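Local coordinates for protein glycerate dehydrogenase/glyoxylate reductase (Thermus thermophilus, PDB 2CUK) that probably reduces glyoxylate and hydroxypyruvate with NAD(P)H, as a member of the D-isomer specific 2-hydroxyacid dehydrogenase family, at residues A[81-95]-A[299-311]. Numbering follows the deposited sequence.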
loop_
_atom_site.group_PDB
_atom_site.type_symbol
_atom_site.label_atom_id
_atom_site.label_comp_id
_atom_site.label_asym_id
_atom_site.label_seq_id
_atom_site.Cartn_x
_atom_site.Cartn_y
_atom_site.Cartn_z
ATOM N N LEU A 81 -7.310 -20.813 -29.466
ATOM C CA LEU A 81 -6.618 -22.066 -29.189
ATOM C C LEU A 81 -6.955 -23.191 -30.162
ATOM O O LEU A 81 -6.066 -23.924 -30.599
ATOM C CB LEU A 81 -6.912 -22.517 -27.755
ATOM C CG LEU A 81 -6.575 -21.519 -26.640
ATOM C CD1 LEU A 81 -6.919 -22.134 -25.293
ATOM C CD2 LEU A 81 -5.101 -21.146 -26.694
ATOM N N GLU A 82 -8.231 -23.330 -30.500
ATOM C CA GLU A 82 -8.652 -24.380 -31.420
ATOM C C GLU A 82 -8.095 -24.147 -32.820
ATOM O O GLU A 82 -7.773 -25.098 -33.534
ATOM C CB GLU A 82 -10.180 -24.471 -31.461
ATOM C CG GLU A 82 -10.803 -24.828 -30.118
ATOM C CD GLU A 82 -10.139 -26.033 -29.467
ATOM O OE1 GLU A 82 -10.074 -27.101 -30.110
ATOM O OE2 GLU A 82 -9.682 -25.910 -28.310
ATOM N N ALA A 83 -7.973 -22.883 -33.209
ATOM C CA ALA A 83 -7.431 -22.554 -34.521
ATOM C C ALA A 83 -5.975 -23.000 -34.574
ATOM O O ALA A 83 -5.510 -23.526 -35.584
ATOM C CB ALA A 83 -7.528 -21.059 -34.770
ATOM N N ALA A 84 -5.258 -22.791 -33.475
ATOM C CA ALA A 84 -3.855 -23.180 -33.395
ATOM C C ALA A 84 -3.735 -24.701 -33.405
ATOM O O ALA A 84 -2.888 -25.264 -34.099
ATOM C CB ALA A 84 -3.229 -22.610 -32.125
ATOM N N ARG A 85 -4.587 -25.360 -32.628
ATOM C CA ARG A 85 -4.584 -26.816 -32.543
ATOM C C ARG A 85 -4.768 -27.414 -33.936
ATOM O O ARG A 85 -4.009 -28.288 -34.357
ATOM C CB ARG A 85 -5.718 -27.289 -31.631
ATOM C CG ARG A 85 -5.741 -28.793 -31.393
ATOM C CD ARG A 85 -7.014 -29.206 -30.676
ATOM N NE ARG A 85 -7.242 -28.415 -29.469
ATOM C CZ ARG A 85 -6.478 -28.462 -28.383
ATOM N NH1 ARG A 85 -5.424 -29.267 -28.339
ATOM N NH2 ARG A 85 -6.767 -27.696 -27.338
ATOM N N GLU A 86 -5.784 -26.924 -34.640
ATOM C CA GLU A 86 -6.107 -27.381 -35.987
ATOM C C GLU A 86 -4.968 -27.138 -36.971
ATOM O O GLU A 86 -4.960 -27.694 -38.068
ATOM C CB GLU A 86 -7.373 -26.674 -36.476
ATOM C CG GLU A 86 -8.640 -27.104 -35.743
ATOM C CD GLU A 86 -9.775 -26.105 -35.879
ATOM O OE1 GLU A 86 -10.002 -25.593 -36.996
ATOM O OE2 GLU A 86 -10.450 -25.839 -34.865
ATOM N N ARG A 87 -4.006 -26.313 -36.575
ATOM C CA ARG A 87 -2.872 -26.006 -37.438
ATOM C C ARG A 87 -1.564 -26.572 -36.903
ATOM O O ARG A 87 -0.491 -26.272 -37.422
ATOM C CB ARG A 87 -2.749 -24.494 -37.617
ATOM C CG ARG A 87 -3.918 -23.889 -38.364
ATOM C CD ARG A 87 -3.843 -22.373 -38.404
ATOM N NE ARG A 87 -4.890 -21.815 -39.256
ATOM C CZ ARG A 87 -6.193 -21.993 -39.056
ATOM N NH1 ARG A 87 -6.618 -22.713 -38.027
ATOM N NH2 ARG A 87 -7.072 -21.459 -39.897
ATOM N N GLY A 88 -1.660 -27.390 -35.861
ATOM C CA GLY A 88 -0.472 -27.995 -35.285
ATOM C C GLY A 88 0.485 -27.005 -34.648
ATOM O O GLY A 88 1.693 -27.230 -34.622
ATOM N N ILE A 89 -0.049 -25.904 -34.134
ATOM C CA ILE A 89 0.777 -24.893 -33.486
ATOM C C ILE A 89 0.675 -25.078 -31.979
ATOM O O ILE A 89 -0.421 -25.255 -31.444
ATOM C CB ILE A 89 0.298 -23.472 -33.845
ATOM C CG1 ILE A 89 0.342 -23.279 -35.364
ATOM C CG2 ILE A 89 1.168 -22.437 -33.143
ATOM C CD1 ILE A 89 -0.263 -21.967 -35.844
ATOM N N ARG A 90 1.811 -25.053 -31.290
ATOM C CA ARG A 90 1.795 -25.209 -29.839
ATOM C C ARG A 90 1.515 -23.859 -29.190
ATOM O O ARG A 90 1.906 -22.818 -29.715
ATOM C CB ARG A 90 3.136 -25.749 -29.326
ATOM C CG ARG A 90 3.532 -27.111 -29.883
ATOM C CD ARG A 90 2.416 -28.136 -29.726
ATOM N NE ARG A 90 2.085 -28.408 -28.329
ATOM C CZ ARG A 90 2.865 -29.074 -27.485
ATOM N NH1 ARG A 90 4.039 -29.543 -27.884
ATOM N NH2 ARG A 90 2.462 -29.285 -26.240
ATOM N N VAL A 91 0.826 -23.877 -28.055
ATOM C CA VAL A 91 0.524 -22.643 -27.343
ATOM C C VAL A 91 0.892 -22.817 -25.880
ATOM O O VAL A 91 0.486 -23.790 -25.237
ATOM C CB VAL A 91 -0.977 -22.261 -27.458
ATOM C CG1 VAL A 91 -1.255 -20.987 -26.671
ATOM C CG2 VAL A 91 -1.349 -22.055 -28.921
ATOM N N THR A 92 1.678 -21.879 -25.363
ATOM C CA THR A 92 2.109 -21.921 -23.971
ATOM C C THR A 92 1.835 -20.589 -23.287
ATOM O O THR A 92 1.515 -19.598 -23.944
ATOM C CB THR A 92 3.622 -22.219 -23.859
ATOM O OG1 THR A 92 4.365 -21.169 -24.494
ATOM C CG2 THR A 92 3.954 -23.546 -24.526
ATOM N N HIS A 93 1.961 -20.576 -21.964
ATOM C CA HIS A 93 1.749 -19.359 -21.194
ATOM C C HIS A 93 2.727 -19.311 -20.024
ATOM O O HIS A 93 3.624 -20.145 -19.929
ATOM C CB HIS A 93 0.300 -19.271 -20.691
ATOM C CG HIS A 93 -0.095 -20.370 -19.754
ATOM N ND1 HIS A 93 -1.062 -20.205 -18.786
ATOM C CD2 HIS A 93 0.327 -21.652 -19.651
ATOM C CE1 HIS A 93 -1.218 -21.337 -18.124
ATOM N NE2 HIS A 93 -0.387 -22.232 -18.629
ATOM N N THR A 94 2.554 -18.343 -19.132
ATOM C CA THR A 94 3.457 -18.195 -17.993
ATOM C C THR A 94 2.738 -18.275 -16.642
ATOM O O THR A 94 2.636 -17.279 -15.928
ATOM C CB THR A 94 4.206 -16.848 -18.080
ATOM O OG1 THR A 94 3.268 -15.767 -17.958
ATOM C CG2 THR A 94 4.931 -16.730 -19.420
ATOM N N PRO A 95 2.242 -19.467 -16.271
ATOM C CA PRO A 95 1.533 -19.661 -15.002
ATOM C C PRO A 95 2.435 -19.614 -13.769
ATOM O O PRO A 95 3.611 -19.983 -13.836
ATOM C CB PRO A 95 0.887 -21.028 -15.184
ATOM C CG PRO A 95 1.926 -21.761 -15.985
ATOM C CD PRO A 95 2.311 -20.730 -17.029
ATOM N N ALA A 299 11.832 -24.653 -26.201
ATOM C CA ALA A 299 11.484 -26.057 -26.012
ATOM C C ALA A 299 10.808 -26.624 -27.259
ATOM O O ALA A 299 11.220 -27.661 -27.780
ATOM C CB ALA A 299 10.568 -26.214 -24.808
ATOM N N VAL A 300 9.774 -25.937 -27.736
ATOM C CA VAL A 300 9.048 -26.391 -28.915
ATOM C C VAL A 300 9.927 -26.389 -30.164
ATOM O O VAL A 300 9.844 -27.301 -30.983
ATOM C CB VAL A 300 7.799 -25.521 -29.180
ATOM C CG1 VAL A 300 7.088 -25.996 -30.442
ATOM C CG2 VAL A 300 6.855 -25.594 -27.995
ATOM N N LEU A 301 10.771 -25.373 -30.311
ATOM C CA LEU A 301 11.641 -25.297 -31.481
ATOM C C LEU A 301 12.738 -26.356 -31.469
ATOM O O LEU A 301 13.320 -26.662 -32.508
ATOM C CB LEU A 301 12.269 -23.906 -31.597
ATOM C CG LEU A 301 11.315 -22.731 -31.824
ATOM C CD1 LEU A 301 12.132 -21.476 -32.103
ATOM C CD2 LEU A 301 10.383 -23.022 -32.995
ATOM N N GLU A 302 13.026 -26.910 -30.296
ATOM C CA GLU A 302 14.051 -27.941 -30.182
ATOM C C GLU A 302 13.412 -29.324 -30.168
ATOM O O GLU A 302 14.027 -30.301 -29.745
ATOM C CB GLU A 302 14.885 -27.733 -28.912
ATOM C CG GLU A 302 15.829 -26.535 -28.982
ATOM C CD GLU A 302 16.680 -26.376 -27.732
ATOM O OE1 GLU A 302 17.335 -27.360 -27.328
ATOM O OE2 GLU A 302 16.701 -25.266 -27.158
ATOM N N GLY A 303 12.171 -29.395 -30.633
ATOM C CA GLY A 303 11.466 -30.660 -30.673
ATOM C C GLY A 303 11.199 -31.254 -29.304
ATOM O O GLY A 303 11.012 -32.463 -29.177
ATOM N N ARG A 304 11.184 -30.413 -28.276
ATOM C CA ARG A 304 10.924 -30.891 -26.923
ATOM C C ARG A 304 9.538 -30.470 -26.458
ATOM O O ARG A 304 8.912 -29.586 -27.045
ATOM C CB ARG A 304 11.963 -30.345 -25.940
ATOM C CG ARG A 304 13.404 -30.657 -26.295
ATOM C CD ARG A 304 14.295 -30.582 -25.061
ATOM N NE ARG A 304 14.146 -29.324 -24.332
ATOM C CZ ARG A 304 14.591 -28.148 -24.762
ATOM N NH1 ARG A 304 15.220 -28.060 -25.923
ATOM N NH2 ARG A 304 14.406 -27.058 -24.029
ATOM N N GLU A 305 9.063 -31.113 -25.399
ATOM C CA GLU A 305 7.757 -30.802 -24.842
ATOM C C GLU A 305 7.919 -29.594 -23.921
ATOM O O GLU A 305 8.704 -29.629 -22.970
ATOM C CB GLU A 305 7.226 -32.002 -24.056
ATOM C CG GLU A 305 5.812 -31.843 -23.519
ATOM C CD GLU A 305 4.805 -31.514 -24.606
ATOM O OE1 GLU A 305 4.850 -32.154 -25.678
ATOM O OE2 GLU A 305 3.961 -30.619 -24.381
ATOM N N PRO A 306 7.185 -28.506 -24.198
ATOM C CA PRO A 306 7.274 -27.299 -23.369
ATOM C C PRO A 306 6.741 -27.547 -21.959
ATOM O O PRO A 306 5.854 -28.375 -21.760
ATOM C CB PRO A 306 6.433 -26.293 -24.145
ATOM C CG PRO A 306 5.366 -27.155 -24.734
ATOM C CD PRO A 306 6.148 -28.353 -25.234
ATOM N N PRO A 307 7.281 -26.833 -20.961
ATOM C CA PRO A 307 6.838 -26.998 -19.573
ATOM C C PRO A 307 5.453 -26.445 -19.223
ATOM O O PRO A 307 4.805 -26.940 -18.301
ATOM C CB PRO A 307 7.952 -26.317 -18.776
ATOM C CG PRO A 307 8.419 -25.244 -19.705
ATOM C CD PRO A 307 8.466 -25.961 -21.034
ATOM N N ASN A 308 4.991 -25.430 -19.948
ATOM C CA ASN A 308 3.684 -24.845 -19.643
ATOM C C ASN A 308 2.779 -24.741 -20.866
ATOM O O ASN A 308 2.366 -23.647 -21.259
ATOM C CB ASN A 308 3.866 -23.456 -19.022
ATOM C CG ASN A 308 4.976 -23.419 -17.989
ATOM O OD1 ASN A 308 6.046 -22.871 -18.237
ATOM N ND2 ASN A 308 4.728 -24.011 -16.827
ATOM N N PRO A 309 2.437 -25.886 -21.473
ATOM C CA PRO A 309 1.575 -25.871 -22.654
ATOM C C PRO A 309 0.098 -25.646 -22.353
ATOM O O PRO A 309 -0.406 -26.038 -21.297
ATOM C CB PRO A 309 1.832 -27.238 -23.272
ATOM C CG PRO A 309 1.968 -28.108 -22.049
ATOM C CD PRO A 309 2.850 -27.263 -21.137
ATOM N N VAL A 310 -0.578 -24.998 -23.294
ATOM C CA VAL A 310 -2.006 -24.724 -23.210
ATOM C C VAL A 310 -2.645 -25.661 -24.233
ATOM O O VAL A 310 -3.741 -26.178 -24.023
ATOM C CB VAL A 310 -2.321 -23.265 -23.588
ATOM C CG1 VAL A 310 -3.820 -23.037 -23.586
ATOM C CG2 VAL A 310 -1.637 -22.319 -22.611
ATOM N N VAL A 311 -1.939 -25.865 -25.343
ATOM C CA VAL A 311 -2.390 -26.763 -26.403
ATOM C C VAL A 311 -1.177 -27.512 -26.952
ATOM O O VAL A 311 -0.074 -26.923 -26.943
ATOM C CB VAL A 311 -3.058 -25.998 -27.575
ATOM C CG1 VAL A 311 -4.113 -25.046 -27.047
ATOM C CG2 VAL A 311 -2.012 -25.256 -28.379
ATOM O OXT VAL A 311 -1.343 -28.667 -27.397
#
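V91 and the C-terminal pair V310-V311 form a classic beta bulge, where the chain end runs antiparallel to strand 90-92. V91 O accepts V311 N at 3.2 Å and also faces V310 N, at a distance so short that the modelled bond is doubtful in detail, while V91 N makes a weak bond to V311 O. Further along, H93 N donates to N308 O (3.2 Å). P309, lacking an N-H, suits the bridged position opposite T92, where none of these bonds requires one.

R90 carries the charged part. Bends at chi2 (-51°) and chi3 (-63°) fold its long chain back, and the guanidinium uses its edge twice. NE reaches an in-plane lone pair of V311 O at 3.0 Å. NH2 meets the syn lone pair of E305 OE2 at 2.7 Å, almost straight. The cation thus links the terminal carboxylate to E305, and P306 CG lies over one guanidinium face.

Branched aliphatics fill the remainder. V311 CG2 presses tightly on V91 CB (3.3 Å), and V310 CG1 meets L81 CD1 at 3.7 Å. V310 CG2 makes a CH-pi contact over the H93 ring, whose ND1 bonds to V74 O.

On its other side strand 90-92 pairs with strand 68-70, so the tail adds an antiparallel neighbour at the edge of the five-stranded parallel sheet. Helix 81-85 borders it through L81, while helix 283-301 packs V300 against the aliphatic part of R90.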